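Local coordinates for protein deseasin MCP-01 (Pseudoalteromonas sp., PDB 3VV3) that degrades collagen as a calcium-binding serine protease of the subtilisin family, at residues A[184-189]-A[215-220]; A[165-170]-A[282-287]; A[51-56]-A[130-135]. All coordinates share one frame; numbering follows the deposited sequence.

Contact 1. Residues A[184-189]-A[215-220]; sequences DAITAS and SNYEND
Thr187, on the helix 180-191, and Asn219, in the irregular segment leading to the strand 222-228, mark the closest backbone approach, with their CA atoms 6.7 Å apart. In the alpha/beta fold of subtilases this helix is the connection of a beta-alpha-beta crossover between the adjacent parallel strands 166-171 and 195-199, and the loop packs along its flank. Ile186 carries the apolar part through two branches. With CG1 beside the backbone N and chi2 near 170°, the longer branch stretches out and sets CD1 3.7 Å from Tyr217 CD2, the two side chains crossing at about a right angle. The shorter branch turns to Asn219, where Ile186 CG2 meets Asn219 CB, also at 3.7 Å. The Tyr217 side chain also touches Leu182 and Ala183 of the same helix, and its OH is hydrogen-bonded to Ser179 N. In place of the isoleucine, an alanine would remove both branches and would probably open a gap beside the tyrosine ring and the asparagine CB, so that the loop sits less firmly on the helix. One turn further on, Ser189 OG donates to Ile186 O at 2.6 Å, tilted 16° from the carbonyl plane, and is also bonded to Asn221 ND2.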
ATOM      1  N   ASP A 184      23.255  -9.417   9.318  1.00  6.62           N
ATOM      2  CA  ASP A 184      23.855  -9.801  10.593  1.00  7.48           C
ATOM      3  C   ASP A 184      22.825  -9.814  11.722  1.00  7.24           C
ATOM      4  O   ASP A 184      22.882 -10.664  12.610  1.00  8.29           O
ATOM      5  CB  ASP A 184      24.998  -8.853  10.958  1.00  9.65           C
ATOM      6  CG  ASP A 184      26.247  -9.071  10.116  1.00 12.32           C
ATOM      7  OD1 ASP A 184      26.299 -10.031   9.318  1.00 12.78           O
ATOM      8  OD2 ASP A 184      27.188  -8.262  10.258  1.00 17.66           O
ATOM      9  N   ALA A 185      21.898  -8.858  11.697  1.00  5.95           N
ATOM     10  CA  ALA A 185      20.848  -8.812  12.702  1.00  6.61           C
ATOM     11  C   ALA A 185      19.970 -10.053  12.563  1.00  6.25           C
ATOM     12  O   ALA A 185      19.548 -10.656  13.562  1.00  6.09           O
ATOM     13  CB  ALA A 185      20.020  -7.547  12.551  1.00  7.89           C
ATOM     14  N   ILE A 186      19.707 -10.442  11.318  1.00  5.69           N
ATOM     15  CA  ILE A 186      18.893 -11.613  11.052  1.00  5.69           C
ATOM     16  C   ILE A 186      19.630 -12.879  11.476  1.00  5.46           C
ATOM     17  O   ILE A 186      19.030 -13.798  12.029  1.00  6.27           O
ATOM     18  CB  ILE A 186      18.467 -11.684   9.573  1.00  5.19           C
ATOM     19  CG1 ILE A 186      17.571 -10.489   9.247  1.00  4.37           C
ATOM     20  CG2 ILE A 186      17.756 -13.009   9.278  1.00  6.62           C
ATOM     21  CD1 ILE A 186      17.281 -10.313   7.750  1.00  3.41           C
ATOM     22  N   THR A 187      20.935 -12.915  11.230  1.00  6.94           N
ATOM     23  CA  THR A 187      21.749 -14.030  11.693  1.00  7.76           C
ATOM     24  C   THR A 187      21.670 -14.176  13.209  1.00  8.84           C
ATOM     25  O   THR A 187      21.571 -15.291  13.726  1.00  6.77           O
ATOM     26  CB  THR A 187      23.205 -13.891  11.235  1.00  8.59           C
ATOM     27  OG1 THR A 187      23.258 -14.016   9.810  1.00  7.57           O
ATOM     28  CG2 THR A 187      24.077 -14.972  11.879  1.00 10.53           C
ATOM     29  N   ALA A 188      21.675 -13.052  13.920  1.00  6.32           N
ATOM     30  CA  ALA A 188      21.569 -13.100  15.373  1.00  7.79           C
ATOM     31  C   ALA A 188      20.212 -13.649  15.789  1.00  9.34           C
ATOM     32  O   ALA A 188      20.110 -14.388  16.770  1.00  7.50           O
ATOM     33  CB  ALA A 188      21.799 -11.729  15.997  1.00  7.68           C
ATOM     34  N   SER A 189      19.165 -13.269  15.056  1.00  6.38           N
ATOM     35  CA  SER A 189      17.840 -13.789  15.350  1.00  5.02           C
ATOM     36  C   SER A 189      17.803 -15.309  15.137  1.00  8.09           C
ATOM     37  O   SER A 189      17.127 -16.028  15.882  1.00  5.85           O
ATOM     38  CB  SER A 189      16.751 -13.071  14.534  1.00  5.91           C
ATOM     39  OG  SER A 189      16.750 -13.491  13.184  1.00  6.80           O
ATOM     40  N   SER A 215      13.276 -10.101   1.894  1.00  7.25           N
ATOM     41  CA  SER A 215      12.882 -11.472   1.541  1.00  7.72           C
ATOM     42  C   SER A 215      13.984 -12.255   0.815  1.00  8.98           C
ATOM     43  O   SER A 215      14.054 -13.474   0.950  1.00  9.84           O
ATOM     44  CB  SER A 215      11.570 -11.508   0.756  1.00 12.48           C
ATOM     45  OG  SER A 215      11.679 -10.773  -0.437  1.00 11.00           O
ATOM     46  N   ASN A 216      14.853 -11.567   0.073  1.00  7.60           N
ATOM     47  CA  ASN A 216      15.944 -12.247  -0.634  1.00  8.47           C
ATOM     48  C   ASN A 216      17.162 -12.610   0.228  1.00 10.85           C
ATOM     49  O   ASN A 216      18.081 -13.271  -0.265  1.00 11.02           O
ATOM     50  CB  ASN A 216      16.402 -11.461  -1.879  1.00  8.80           C
ATOM     51  CG  ASN A 216      15.655 -11.858  -3.146  1.00  9.87           C
ATOM     52  OD1 ASN A 216      14.460 -11.603  -3.283  1.00 10.43           O
ATOM     53  ND2 ASN A 216      16.363 -12.486  -4.085  1.00 15.44           N
ATOM     54  N   TYR A 217      17.198 -12.188   1.493  1.00  6.97           N
ATOM     55  CA  TYR A 217      18.316 -12.604   2.344  1.00  7.68           C
ATOM     56  C   TYR A 217      18.350 -14.126   2.374  1.00  9.47           C
ATOM     57  O   TYR A 217      17.309 -14.763   2.512  1.00  8.76           O
ATOM     58  CB  TYR A 217      18.218 -12.027   3.759  1.00  7.36           C
ATOM     59  CG  TYR A 217      18.631 -10.579   3.800  1.00  5.58           C
ATOM     60  CD1 TYR A 217      19.931 -10.204   3.459  1.00  7.52           C
ATOM     61  CD2 TYR A 217      17.728  -9.583   4.156  1.00  4.45           C
ATOM     62  CE1 TYR A 217      20.319  -8.875   3.468  1.00  9.22           C
ATOM     63  CE2 TYR A 217      18.104  -8.250   4.174  1.00  7.62           C
ATOM     64  CZ  TYR A 217      19.406  -7.903   3.830  1.00  8.82           C
ATOM     65  OH  TYR A 217      19.791  -6.583   3.837  1.00  9.53           O
ATOM     66  N   GLU A 218      19.541 -14.701   2.221  1.00  9.14           N
ATOM     67  CA  GLU A 218      19.684 -16.157   2.131  1.00  9.39           C
ATOM     68  C   GLU A 218      19.759 -16.857   3.494  1.00 10.62           C
ATOM     69  O   GLU A 218      19.887 -18.088   3.582  1.00  9.30           O
ATOM     70  CB  GLU A 218      20.897 -16.503   1.272  1.00 14.42           C
ATOM     71  CG  GLU A 218      20.726 -16.123  -0.197  1.00 16.46           C
ATOM     72  CD  GLU A 218      21.993 -16.332  -0.997  1.00 29.73           C
ATOM     73  OE1 GLU A 218      23.015 -16.727  -0.398  1.00 33.79           O
ATOM     74  OE2 GLU A 218      21.971 -16.100  -2.223  1.00 37.71           O
ATOM     75  N   ASN A 219      19.660 -16.068   4.559  1.00  8.36           N
ATOM     76  CA  ASN A 219      19.605 -16.604   5.910  1.00  9.79           C
ATOM     77  C   ASN A 219      18.592 -17.748   5.999  1.00 11.04           C
ATOM     78  O   ASN A 219      17.468 -17.637   5.506  1.00  7.57           O
ATOM     79  CB  ASN A 219      19.246 -15.487   6.895  1.00  7.32           C
ATOM     80  CG  ASN A 219      20.284 -14.372   6.928  1.00  7.86           C
ATOM     81  OD1 ASN A 219      20.924 -14.149   7.957  1.00 12.51           O
ATOM     82  ND2 ASN A 219      20.459 -13.674   5.814  1.00  8.54           N
ATOM     83  N   ASP A 220      18.984 -18.857   6.617  1.00  9.16           N
ATOM     84  CA  ASP A 220      18.097 -20.021   6.673  1.00 11.54           C
ATOM     85  C   ASP A 220      16.773 -19.789   7.416  1.00 11.71           C
ATOM     86  O   ASP A 220      15.787 -20.482   7.154  1.00 11.65           O
ATOM     87  CB  ASP A 220      18.816 -21.234   7.262  1.00 12.77           C
ATOM     88  CG  ASP A 220      19.825 -21.841   6.304  1.00 24.47           C
ATOM     89  OD1 ASP A 220      19.598 -21.788   5.074  1.00 22.56           O
ATOM     90  OD2 ASP A 220      20.843 -22.384   6.788  1.00 22.37           O
TER

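Contact 2. Residues A[165-170]-A[282-287]; sequences NLRVLN and LVLSVN
Arg167 and Val168, neighbours on the strand 166-171, both turn their side chains to Leu284 near the C-terminal end of the helix 269-284. That two consecutive residues do so fits the backbone of Arg167, whose psi of 10° interrupts the usual alternation of a strand. Arg167 CB lies 3.8 Å from Leu284 CD1; beyond CG the chain bends about the CG-CD bond, chi3 55°, bringing the guanidinium round towards the other methyl of the leucine. NE is hydrogen-bonded to Asp193 O, NH1 to Leu290 O, and NH2, weakly, to Thr292 OG1. On its way to Leu290, Arg167 NH1 passes 3.8 Å from Leu284 CD2, so the leucine packs against both ends of the arginine while polar partners fix the rotation of the flat group. Leu284 CD1 is shared: Val168 CG2 also reaches it at 3.8 Å, and Val168 extends the packing to Ala280, one helical turn back. Beside this apolar patch, a water accepts from Asn165 ND2 at 3.1 Å and donates to Leu284 O at 2.8 Å; the same ND2 is also bonded to Asp43 O. Ser270, probably the nucleophile of the Ser-His-Asp triad, lies in the first turn of this helix, and such packing of a helix against a strand of the parallel sheet is characteristic of the alpha/beta subtilisin fold.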
ATOM      1  N   ASN A 165       9.045 -15.908  25.304  1.00  5.48           N
ATOM      2  CA  ASN A 165       8.817 -17.008  24.366  1.00  5.82           C
ATOM      3  C   ASN A 165       8.494 -16.500  22.960  1.00  8.32           C
ATOM      4  O   ASN A 165       7.444 -16.807  22.394  1.00  6.61           O
ATOM      5  CB  ASN A 165       7.709 -17.929  24.873  1.00  6.86           C
ATOM      6  CG  ASN A 165       7.591 -19.202  24.066  1.00  9.44           C
ATOM      7  OD1 ASN A 165       8.578 -19.708  23.525  1.00 11.27           O
ATOM      8  ND2 ASN A 165       6.372 -19.725  23.973  1.00  9.95           N
ATOM      9  N   LEU A 166       9.422 -15.733  22.403  1.00  6.09           N
ATOM     10  CA  LEU A 166       9.226 -15.059  21.126  1.00  5.96           C
ATOM     11  C   LEU A 166      10.081 -15.730  20.054  1.00  4.85           C
ATOM     12  O   LEU A 166      11.306 -15.594  20.055  1.00  5.71           O
ATOM     13  CB  LEU A 166       9.632 -13.592  21.295  1.00  5.28           C
ATOM     14  CG  LEU A 166       9.372 -12.588  20.173  1.00  7.10           C
ATOM     15  CD1 LEU A 166       9.639 -11.196  20.723  1.00  7.14           C
ATOM     16  CD2 LEU A 166      10.268 -12.852  18.965  1.00  9.38           C
ATOM     17  N   ARG A 167       9.438 -16.463  19.142  1.00  5.21           N
ATOM     18  CA  ARG A 167      10.158 -17.209  18.117  1.00  5.57           C
ATOM     19  C   ARG A 167       9.679 -16.923  16.701  1.00  4.52           C
ATOM     20  O   ARG A 167      10.080 -17.611  15.763  1.00  6.10           O
ATOM     21  CB  ARG A 167      10.084 -18.718  18.393  1.00  5.83           C
ATOM     22  CG  ARG A 167      10.798 -19.115  19.690  1.00  6.35           C
ATOM     23  CD  ARG A 167      10.973 -20.619  19.766  1.00  8.05           C
ATOM     24  NE  ARG A 167      11.660 -21.115  18.579  1.00  6.47           N
ATOM     25  CZ  ARG A 167      11.650 -22.382  18.183  1.00 10.58           C
ATOM     26  NH1 ARG A 167      10.994 -23.301  18.885  1.00  7.76           N
ATOM     27  NH2 ARG A 167      12.291 -22.726  17.076  1.00  7.35           N
ATOM     28  N   VAL A 168       8.828 -15.908  16.551  1.00  4.52           N
ATOM     29  CA  VAL A 168       8.303 -15.543  15.233  1.00  3.44           C
ATOM     30  C   VAL A 168       8.296 -14.034  15.070  1.00  3.50           C
ATOM     31  O   VAL A 168       7.805 -13.314  15.942  1.00  4.14           O
ATOM     32  CB  VAL A 168       6.859 -16.053  15.013  1.00  5.30           C
ATOM     33  CG1 VAL A 168       6.364 -15.633  13.616  1.00  3.76           C
ATOM     34  CG2 VAL A 168       6.774 -17.573  15.184  1.00  7.48           C
ATOM     35  N   LEU A 169       8.860 -13.558  13.961  1.00  3.75           N
ATOM     36  CA  LEU A 169       8.800 -12.146  13.608  1.00  3.89           C
ATOM     37  C   LEU A 169       8.058 -11.975  12.296  1.00  3.14           C
ATOM     38  O   LEU A 169       8.316 -12.691  11.320  1.00  6.53           O
ATOM     39  CB  LEU A 169      10.201 -11.550  13.463  1.00  5.00           C
ATOM     40  CG  LEU A 169      11.011 -11.501  14.747  1.00  3.66           C
ATOM     41  CD1 LEU A 169      12.416 -10.993  14.437  1.00  5.39           C
ATOM     42  CD2 LEU A 169      10.295 -10.609  15.761  1.00  7.15           C
ATOM     43  N   ASN A 170       7.135 -11.020  12.284  1.00  3.30           N
ATOM     44  CA  ASN A 170       6.415 -10.668  11.074  1.00  4.56           C
ATOM     45  C   ASN A 170       7.018  -9.419  10.443  1.00  4.69           C
ATOM     46  O   ASN A 170       7.086  -8.356  11.078  1.00  4.53           O
ATOM     47  CB  ASN A 170       4.944 -10.426  11.393  1.00  3.77           C
ATOM     48  CG  ASN A 170       4.131 -10.148  10.155  1.00  4.00           C
ATOM     49  OD1 ASN A 170       4.063  -9.014   9.674  1.00  9.54           O
ATOM     50  ND2 ASN A 170       3.530 -11.185   9.617  1.00  2.15           N
ATOM     51  N   LEU A 282       0.723 -20.535  15.825  1.00  5.83           N
ATOM     52  CA  LEU A 282      -0.241 -21.590  16.154  1.00  7.17           C
ATOM     53  C   LEU A 282       0.442 -22.953  16.275  1.00  7.60           C
ATOM     54  O   LEU A 282       0.158 -23.724  17.202  1.00  8.71           O
ATOM     55  CB  LEU A 282      -1.384 -21.641  15.123  1.00  6.74           C
ATOM     56  CG  LEU A 282      -2.618 -22.435  15.582  1.00  6.74           C
ATOM     57  CD1 LEU A 282      -3.154 -21.841  16.881  1.00  7.39           C
ATOM     58  CD2 LEU A 282      -3.704 -22.420  14.520  1.00  8.12           C
ATOM     59  N   VAL A 283       1.354 -23.242  15.354  1.00  6.67           N
ATOM     60  CA  VAL A 283       2.140 -24.471  15.408  1.00  5.83           C
ATOM     61  C   VAL A 283       2.917 -24.555  16.729  1.00  9.21           C
ATOM     62  O   VAL A 283       2.968 -25.604  17.366  1.00  8.34           O
ATOM     63  CB  VAL A 283       3.123 -24.571  14.219  1.00  6.79           C
ATOM     64  CG1 VAL A 283       4.132 -25.689  14.448  1.00  6.49           C
ATOM     65  CG2 VAL A 283       2.365 -24.785  12.898  1.00  6.12           C
ATOM     66  N   LEU A 284       3.512 -23.440  17.141  1.00  5.86           N
ATOM     67  CA  LEU A 284       4.326 -23.430  18.356  1.00  8.00           C
ATOM     68  C   LEU A 284       3.467 -23.549  19.614  1.00 10.06           C
ATOM     69  O   LEU A 284       3.991 -23.754  20.712  1.00 13.14           O
ATOM     70  CB  LEU A 284       5.188 -22.171  18.411  1.00  6.65           C
ATOM     71  CG  LEU A 284       6.349 -22.120  17.414  1.00  7.29           C
ATOM     72  CD1 LEU A 284       6.956 -20.710  17.375  1.00  7.48           C
ATOM     73  CD2 LEU A 284       7.405 -23.147  17.786  1.00  6.95           C
ATOM     74  N   SER A 285       2.150 -23.421  19.467  1.00  9.07           N
ATOM     75  CA  SER A 285       1.259 -23.657  20.609  1.00  9.06           C
ATOM     76  C   SER A 285       0.996 -25.154  20.762  1.00 12.54           C
ATOM     77  O   SER A 285       0.504 -25.606  21.802  1.00 13.93           O
ATOM     78  CB  SER A 285      -0.063 -22.888  20.475  1.00  9.65           C
ATOM     79  OG  SER A 285      -0.934 -23.524  19.546  1.00  8.18           O
ATOM     80  N   VAL A 286       1.334 -25.914  19.725  1.00  9.97           N
ATOM     81  CA  VAL A 286       1.133 -27.369  19.703  1.00 12.06           C
ATOM     82  C   VAL A 286       2.450 -28.135  19.907  1.00 17.48           C
ATOM     83  O   VAL A 286       2.496 -29.160  20.595  1.00 13.53           O
ATOM     84  CB  VAL A 286       0.449 -27.808  18.378  1.00 13.92           C
ATOM     85  CG1 VAL A 286       0.447 -29.320  18.231  1.00 18.51           C
ATOM     86  CG2 VAL A 286      -0.979 -27.253  18.297  1.00 14.10           C
ATOM     87  N   ASN A 287       3.525 -27.633  19.308  1.00 13.20           N
ATOM     88  CA  ASN A 287       4.831 -28.283  19.414  1.00 13.42           C
ATOM     89  C   ASN A 287       5.958 -27.265  19.538  1.00 12.05           C
ATOM     90  O   ASN A 287       6.516 -26.819  18.535  1.00 12.01           O
ATOM     91  CB  ASN A 287       5.081 -29.221  18.224  1.00 13.60           C
ATOM     92  CG  ASN A 287       6.356 -30.060  18.386  1.00 15.41           C
ATOM     93  OD1 ASN A 287       7.135 -29.860  19.317  1.00 17.16           O
ATOM     94  ND2 ASN A 287       6.563 -31.005  17.476  1.00 16.24           N
TER
HETATM   95  O   HOH W   1       5.710 -22.356  22.501  1.00 14.25           O

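Contact 3. Residues A[51-56]-A[130-135]; sequences TGVDYS and VSIVGC
Val53 stands over Gly134 of the strand 131-136, the CA atoms of the two residues 5.4 Å apart, and its CG2 methyl does the touching. CG1 is anti to the backbone N, chi1 178°, which places CG2 beside that N and directs it at the strand, where Val53 CG2 rests 3.6 Å from Gly134 CA. The same methyl meets the branch of Ile132, two residues before Gly134 and on the same side of the strand, with Val53 CG2 and Ile132 CG2 4.2 Å apart. The valine thus sits on the bare backbone of the glycine and touches the isoleucine methyl. A CB built on Gly134 would fall only 2.6 Å from Val53 CG2, so this close seating depends on the absence of a side chain. Both Val53 and Ile132 also touch Ser110 of the helix 105-114, which covers this part of the sheet.

Beyond the valine the loop turns back on itself. Asp54 OD1 accepts Ser56 OG at 2.7 Å through its syn lone pair, and Ser56 N at 3.0 Å from above the carboxylate plane, the latter bond closing an Asx turn; Asp54 N is bonded to Thr107 OG1 of the helix 105-114. Before the valine, a water links Gly52 N weakly to Cys135 O. Cys135, whose SG forms the disulfide with Cys152, ties this strand to the helix 146-161.

The loop follows directly on Asp50, which with His105 and Ser270 probably forms the Ser-His-Asp triad, as in other subtilisins; Val53 lies near these residues without touching them. Since the direct contact across the two segments is apolar and buried, it relies on shape, a methyl against a glycine backbone.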
ATOM      1  N   THR A  51       4.550  -0.380  11.341  1.00  5.90           N
ATOM      2  CA  THR A  51       4.191   0.976  11.751  1.00  5.54           C
ATOM      3  C   THR A  51       3.715   1.036  13.201  1.00  5.94           C
ATOM      4  O   THR A  51       3.284   2.095  13.668  1.00  5.67           O
ATOM      5  CB  THR A  51       3.053   1.557  10.881  1.00  6.18           C
ATOM      6  OG1 THR A  51       1.865   0.784  11.076  1.00  6.55           O
ATOM      7  CG2 THR A  51       3.426   1.542   9.404  1.00  7.07           C
ATOM      8  N   GLY A  52       3.764  -0.099  13.892  1.00  5.64           N
ATOM      9  CA  GLY A  52       3.289  -0.184  15.264  1.00  4.04           C
ATOM     10  C   GLY A  52       2.156  -1.190  15.428  1.00  6.38           C
ATOM     11  O   GLY A  52       1.813  -1.919  14.497  1.00  5.85           O
ATOM     12  N   VAL A  53       1.581  -1.227  16.626  1.00  5.92           N
ATOM     13  CA  VAL A  53       0.429  -2.071  16.933  1.00  4.65           C
ATOM     14  C   VAL A  53      -0.537  -1.248  17.768  1.00  7.50           C
ATOM     15  O   VAL A  53      -0.145  -0.688  18.784  1.00  6.37           O
ATOM     16  CB  VAL A  53       0.842  -3.305  17.765  1.00  4.96           C
ATOM     17  CG1 VAL A  53      -0.383  -4.153  18.119  1.00 10.00           C
ATOM     18  CG2 VAL A  53       1.877  -4.139  17.003  1.00  8.27           C
ATOM     19  N   ASP A  54      -1.788  -1.139  17.336  1.00  6.91           N
ATOM     20  CA  ASP A  54      -2.774  -0.466  18.176  1.00  8.33           C
ATOM     21  C   ASP A  54      -3.298  -1.439  19.225  1.00  7.73           C
ATOM     22  O   ASP A  54      -4.341  -2.077  19.034  1.00  8.87           O
ATOM     23  CB  ASP A  54      -3.942   0.096  17.363  1.00 10.00           C
ATOM     24  CG  ASP A  54      -4.919   0.885  18.226  1.00 11.21           C
ATOM     25  OD1 ASP A  54      -4.688   0.990  19.451  1.00  8.06           O
ATOM     26  OD2 ASP A  54      -5.920   1.399  17.685  1.00 13.57           O
ATOM     27  N   TYR A  55      -2.567  -1.530  20.334  1.00  8.45           N
ATOM     28  CA  TYR A  55      -2.895  -2.448  21.421  1.00  8.32           C
ATOM     29  C   TYR A  55      -4.148  -2.011  22.177  1.00 11.22           C
ATOM     30  O   TYR A  55      -4.595  -2.704  23.091  1.00  8.93           O
ATOM     31  CB  TYR A  55      -1.704  -2.566  22.390  1.00  7.97           C
ATOM     32  CG  TYR A  55      -1.149  -1.217  22.779  1.00  7.41           C
ATOM     33  CD1 TYR A  55      -1.785  -0.436  23.738  1.00  8.84           C
ATOM     34  CD2 TYR A  55      -0.016  -0.705  22.162  1.00  5.75           C
ATOM     35  CE1 TYR A  55      -1.298   0.805  24.084  1.00 12.24           C
ATOM     36  CE2 TYR A  55       0.482   0.538  22.500  1.00  7.87           C
ATOM     37  CZ  TYR A  55      -0.168   1.292  23.458  1.00  8.92           C
ATOM     38  OH  TYR A  55       0.308   2.526  23.801  1.00 10.29           O
ATOM     39  N   SER A  56      -4.706  -0.862  21.801  1.00  9.78           N
ATOM     40  CA  SER A  56      -5.934  -0.364  22.433  1.00 12.90           C
ATOM     41  C   SER A  56      -7.193  -0.774  21.661  1.00 11.81           C
ATOM     42  O   SER A  56      -8.311  -0.615  22.150  1.00 12.08           O
ATOM     43  CB  SER A  56      -5.888   1.159  22.595  1.00 12.90           C
ATOM     44  OG  SER A  56      -6.284   1.829  21.404  1.00 17.14           O
ATOM     45  N   VAL A 130      -2.912 -15.192  21.608  1.00  9.92           N
ATOM     46  CA  VAL A 130      -1.486 -15.092  21.322  1.00  8.02           C
ATOM     47  C   VAL A 130      -1.038 -13.784  21.959  1.00  7.96           C
ATOM     48  O   VAL A 130      -1.878 -12.986  22.372  1.00  9.38           O
ATOM     49  CB  VAL A 130      -1.224 -15.086  19.787  1.00  8.25           C
ATOM     50  CG1 VAL A 130      -1.766 -13.800  19.148  1.00  9.65           C
ATOM     51  CG2 VAL A 130       0.262 -15.282  19.468  1.00  8.83           C
ATOM     52  N   SER A 131       0.271 -13.558  22.069  1.00  5.35           N
ATOM     53  CA  SER A 131       0.770 -12.279  22.561  1.00  6.08           C
ATOM     54  C   SER A 131       1.536 -11.584  21.449  1.00  6.10           C
ATOM     55  O   SER A 131       2.465 -12.152  20.888  1.00  8.06           O
ATOM     56  CB  SER A 131       1.680 -12.456  23.786  1.00  7.14           C
ATOM     57  OG  SER A 131       0.945 -12.933  24.905  1.00  9.69           O
ATOM     58  N   ILE A 132       1.137 -10.363  21.131  1.00  4.50           N
ATOM     59  CA  ILE A 132       1.772  -9.622  20.057  1.00  3.81           C
ATOM     60  C   ILE A 132       2.547  -8.441  20.617  1.00  4.01           C
ATOM     61  O   ILE A 132       1.968  -7.570  21.266  1.00  5.88           O
ATOM     62  CB  ILE A 132       0.722  -9.106  19.069  1.00  6.19           C
ATOM     63  CG1 ILE A 132       0.037 -10.286  18.381  1.00  7.09           C
ATOM     64  CG2 ILE A 132       1.370  -8.183  18.036  1.00  7.40           C
ATOM     65  CD1 ILE A 132      -1.178  -9.894  17.560  1.00 11.04           C
ATOM     66  N   VAL A 133       3.853  -8.420  20.363  1.00  5.79           N
ATOM     67  CA  VAL A 133       4.696  -7.283  20.740  1.00  4.21           C
ATOM     68  C   VAL A 133       5.045  -6.470  19.496  1.00  5.47           C
ATOM     69  O   VAL A 133       5.412  -7.025  18.460  1.00  5.01           O
ATOM     70  CB  VAL A 133       5.996  -7.727  21.475  1.00  6.68           C
ATOM     71  CG1 VAL A 133       6.695  -8.860  20.738  1.00  6.59           C
ATOM     72  CG2 VAL A 133       6.941  -6.535  21.676  1.00  5.59           C
ATOM     73  N   GLY A 134       4.912  -5.152  19.592  1.00  5.37           N
ATOM     74  CA  GLY A 134       5.160  -4.313  18.435  1.00  6.43           C
ATOM     75  C   GLY A 134       6.477  -3.582  18.505  1.00  4.50           C
ATOM     76  O   GLY A 134       6.912  -3.172  19.580  1.00  6.03           O
ATOM     77  N   CYS A 135       7.130  -3.442  17.356  1.00  5.42           N
ATOM     78  CA  CYS A 135       8.199  -2.463  17.217  1.00  5.13           C
ATOM     79  C   CYS A 135       7.883  -1.603  16.001  1.00  6.70           C
ATOM     80  O   CYS A 135       7.795  -2.096  14.871  1.00  5.83           O
ATOM     81  CB  CYS A 135       9.576  -3.115  17.076  1.00  6.19           C
ATOM     82  SG  CYS A 135      10.928  -1.897  17.026  1.00  7.79           S
TER
HETATM   83  O   HOH W   2       4.603  -2.782  14.531  1.00 10.59           O

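Along the chain, contact 3 closes first; the strand of contact 2 follows, then both segments of contact 1, and lastly the helix end that completes contact 2. Contacts 2 and 3, centres about 16 Å apart, share the central parallel sheet, where strand 45-50 lies between strands 131-136 and 166-171; they touch through Leu166 CD1 and Val133 CG1, 3.8 Å apart, and both side chains also pack on the helix 146-161. Strand 166-171 of contact 2 leads into helix 180-191 of contact 1, whose centre lies about 18 Å away, nearest atoms about 5 Å apart without touching. The three contacts thus tie loops and helices to the sheet of one alpha/beta fold.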